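Local coordinates for protein carbohydrate binding module (Escherichia coli, PDB 2XFD) that probably binds plant cell-wall polysaccharides such as xylan in a calcium-dependent manner, and binds the disaccharide cellobiose, at residues Val62-Ile67 against Ile106-Val111. Residues are numbered along the deposited sequence; the frame is centred on the assembly and turned at random.
Sequences VQVDYI and ISFGNV. With CA (calcium ion), chain D.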
loop_
_atom_site.group_PDB
_atom_site.type_symbol
_atom_site.label_atom_id
_atom_site.label_comp_id
_atom_site.label_asym_id
_atom_site.label_seq_id
_atom_site.Cartn_x
_atom_site.Cartn_y
_atom_site.Cartn_z
ATOM N N VAL A 62 -5.065 -4.413 -5.741
ATOM C CA VAL A 62 -3.793 -4.619 -5.036
ATOM C C VAL A 62 -4.042 -5.297 -3.704
ATOM O O VAL A 62 -4.987 -4.947 -2.970
ATOM C CB VAL A 62 -3.089 -3.286 -4.845
ATOM C CG1 VAL A 62 -1.878 -3.416 -3.921
ATOM C CG2 VAL A 62 -2.672 -2.689 -6.215
ATOM N N GLN A 63 -3.182 -6.243 -3.364
ATOM C CA GLN A 63 -3.150 -6.875 -2.034
ATOM C C GLN A 63 -1.772 -6.545 -1.436
ATOM O O GLN A 63 -0.762 -6.978 -1.963
ATOM C CB GLN A 63 -3.402 -8.362 -2.108
ATOM C CG GLN A 63 -3.557 -9.026 -0.760
ATOM C CD GLN A 63 -3.604 -10.531 -0.799
ATOM O OE1 GLN A 63 -3.381 -11.177 -1.814
ATOM N NE2 GLN A 63 -3.940 -11.108 0.278
ATOM N N VAL A 64 -1.774 -5.815 -0.322
ATOM C CA VAL A 64 -0.564 -5.484 0.434
ATOM C C VAL A 64 -0.524 -6.363 1.640
ATOM O O VAL A 64 -1.399 -6.323 2.478
ATOM C CB VAL A 64 -0.575 -3.962 0.842
ATOM C CG1 VAL A 64 0.732 -3.655 1.575
ATOM C CG2 VAL A 64 -0.809 -3.058 -0.306
ATOM N N ASP A 65 0.489 -7.194 1.731
ATOM C CA ASP A 65 0.635 -8.050 2.898
ATOM C C ASP A 65 0.999 -7.244 4.141
ATOM O O ASP A 65 0.324 -7.308 5.197
ATOM C CB ASP A 65 1.642 -9.191 2.653
ATOM C CG ASP A 65 1.602 -10.293 3.666
ATOM O OD1 ASP A 65 0.925 -10.178 4.673
ATOM O OD2 ASP A 65 2.297 -11.317 3.432
ATOM N N TYR A 66 2.057 -6.481 4.037
ATOM C CA TYR A 66 2.663 -5.767 5.120
ATOM C C TYR A 66 3.697 -4.811 4.542
ATOM O O TYR A 66 4.088 -4.918 3.379
ATOM C CB TYR A 66 3.289 -6.694 6.206
ATOM C CG TYR A 66 4.349 -7.640 5.667
ATOM C CD1 TYR A 66 5.606 -7.226 5.353
ATOM C CD2 TYR A 66 4.069 -8.982 5.520
ATOM C CE1 TYR A 66 6.587 -8.115 4.924
ATOM C CE2 TYR A 66 5.015 -9.865 5.077
ATOM C CZ TYR A 66 6.274 -9.420 4.771
ATOM O OH TYR A 66 7.224 -10.331 4.302
ATOM N N ILE A 67 4.187 -3.924 5.411
ATOM C CA ILE A 67 5.432 -3.237 5.175
ATOM C C ILE A 67 6.369 -3.565 6.329
ATOM O O ILE A 67 5.964 -4.016 7.392
ATOM C CB ILE A 67 5.284 -1.693 4.972
ATOM C CG1 ILE A 67 4.981 -0.978 6.273
ATOM C CG2 ILE A 67 4.259 -1.433 3.904
ATOM C CD1 ILE A 67 4.981 0.522 6.119
ATOM N N ILE A 106 -3.382 2.664 2.101
ATOM C CA ILE A 106 -3.291 2.157 3.473
ATOM C C ILE A 106 -2.304 3.015 4.202
ATOM O O ILE A 106 -1.175 3.217 3.711
ATOM C CB ILE A 106 -2.906 0.676 3.534
ATOM C CG1 ILE A 106 -3.830 -0.160 2.668
ATOM C CG2 ILE A 106 -2.905 0.227 4.969
ATOM C CD1 ILE A 106 -3.414 -1.571 2.455
ATOM N N SER A 107 -2.665 3.533 5.374
ATOM C CA SER A 107 -1.758 4.297 6.208
ATOM C C SER A 107 -1.150 3.419 7.258
ATOM O O SER A 107 -1.817 2.692 7.954
ATOM C CB SER A 107 -2.493 5.407 6.927
ATOM O OG SER A 107 -1.653 6.084 7.824
ATOM N N PHE A 108 0.191 3.495 7.387
ATOM C CA PHE A 108 0.956 2.669 8.317
ATOM C C PHE A 108 1.553 3.483 9.470
ATOM O O PHE A 108 2.388 3.010 10.209
ATOM C CB PHE A 108 2.073 1.906 7.603
ATOM C CG PHE A 108 1.538 0.870 6.645
ATOM C CD1 PHE A 108 1.184 1.181 5.361
ATOM C CD2 PHE A 108 1.423 -0.439 7.030
ATOM C CE1 PHE A 108 0.700 0.227 4.507
ATOM C CE2 PHE A 108 0.977 -1.408 6.188
ATOM C CZ PHE A 108 0.595 -1.095 4.911
ATOM N N GLY A 109 1.065 4.686 9.665
ATOM C CA GLY A 109 1.582 5.542 10.751
ATOM C C GLY A 109 2.912 6.159 10.354
ATOM O O GLY A 109 3.423 6.004 9.269
ATOM N N ASN A 110 3.472 6.932 11.283
ATOM C CA ASN A 110 4.726 7.608 11.020
ATOM C C ASN A 110 5.929 6.662 10.962
ATOM O O ASN A 110 5.900 5.562 11.505
ATOM C CB ASN A 110 5.011 8.637 12.148
ATOM C CG ASN A 110 4.010 9.786 12.144
ATOM O OD1 ASN A 110 3.890 10.438 13.215
ATOM N ND2 ASN A 110 3.374 10.086 11.091
ATOM N N VAL A 111 6.921 7.107 10.231
ATOM C CA VAL A 111 8.131 6.311 10.150
ATOM C C VAL A 111 8.669 5.973 11.484
ATOM O O VAL A 111 8.986 4.859 11.867
ATOM C CB VAL A 111 9.240 6.993 9.239
ATOM C CG1 VAL A 111 10.571 6.231 9.266
ATOM C CG2 VAL A 111 8.757 7.224 7.865
HETATM CA CA CA D . -0.687 -9.363 6.133
HETATM O O HOH W 1 -0.448 -11.656 6.707
#
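The hydrophobic core between the two sheets of a beta-sandwich is where V64 and I67 of strand 62-69 meet I106 and F108 of strand 104-110. The axes of segments 62-67 and 106-110 approach to 9.4 Å and no hydrogen bond joins them, so the pairing is face to face between sheets; their N-to-C directions differ by 8°, locally nearly parallel. I67 lies over one face of the F108 ring. I67 CG2 sits 3.9 Å from the centroid of the F108 ring and 15° off the normal, a CH-pi contact, while I67 CD1 reaches back along the ring to F108 CG at 3.5 Å. With I67 CG1 between the backbone N and the carbonyl carbon (chi1 73°), the extended chi2 carries CD1 to the root of the phenyl group. At the ring's far end, V64 CG1 approaches F108 CZ obliquely at 4.2 Å. Next to it V64 and I106 meet tip to tip, V64 CB lying 4.0 Å from I106 CD1. In F108's place an alanine would probably leave I67 CG2 without its aromatic face and open a gap beside V64. V51 of strand 48-53 also touches F108, within its own sheet. On segment 62-67, D65 turns away from this core and binds a calcium ion through O and OD1, the latter at 2.3 Å, with Q75, E77 and E98 as further ligands.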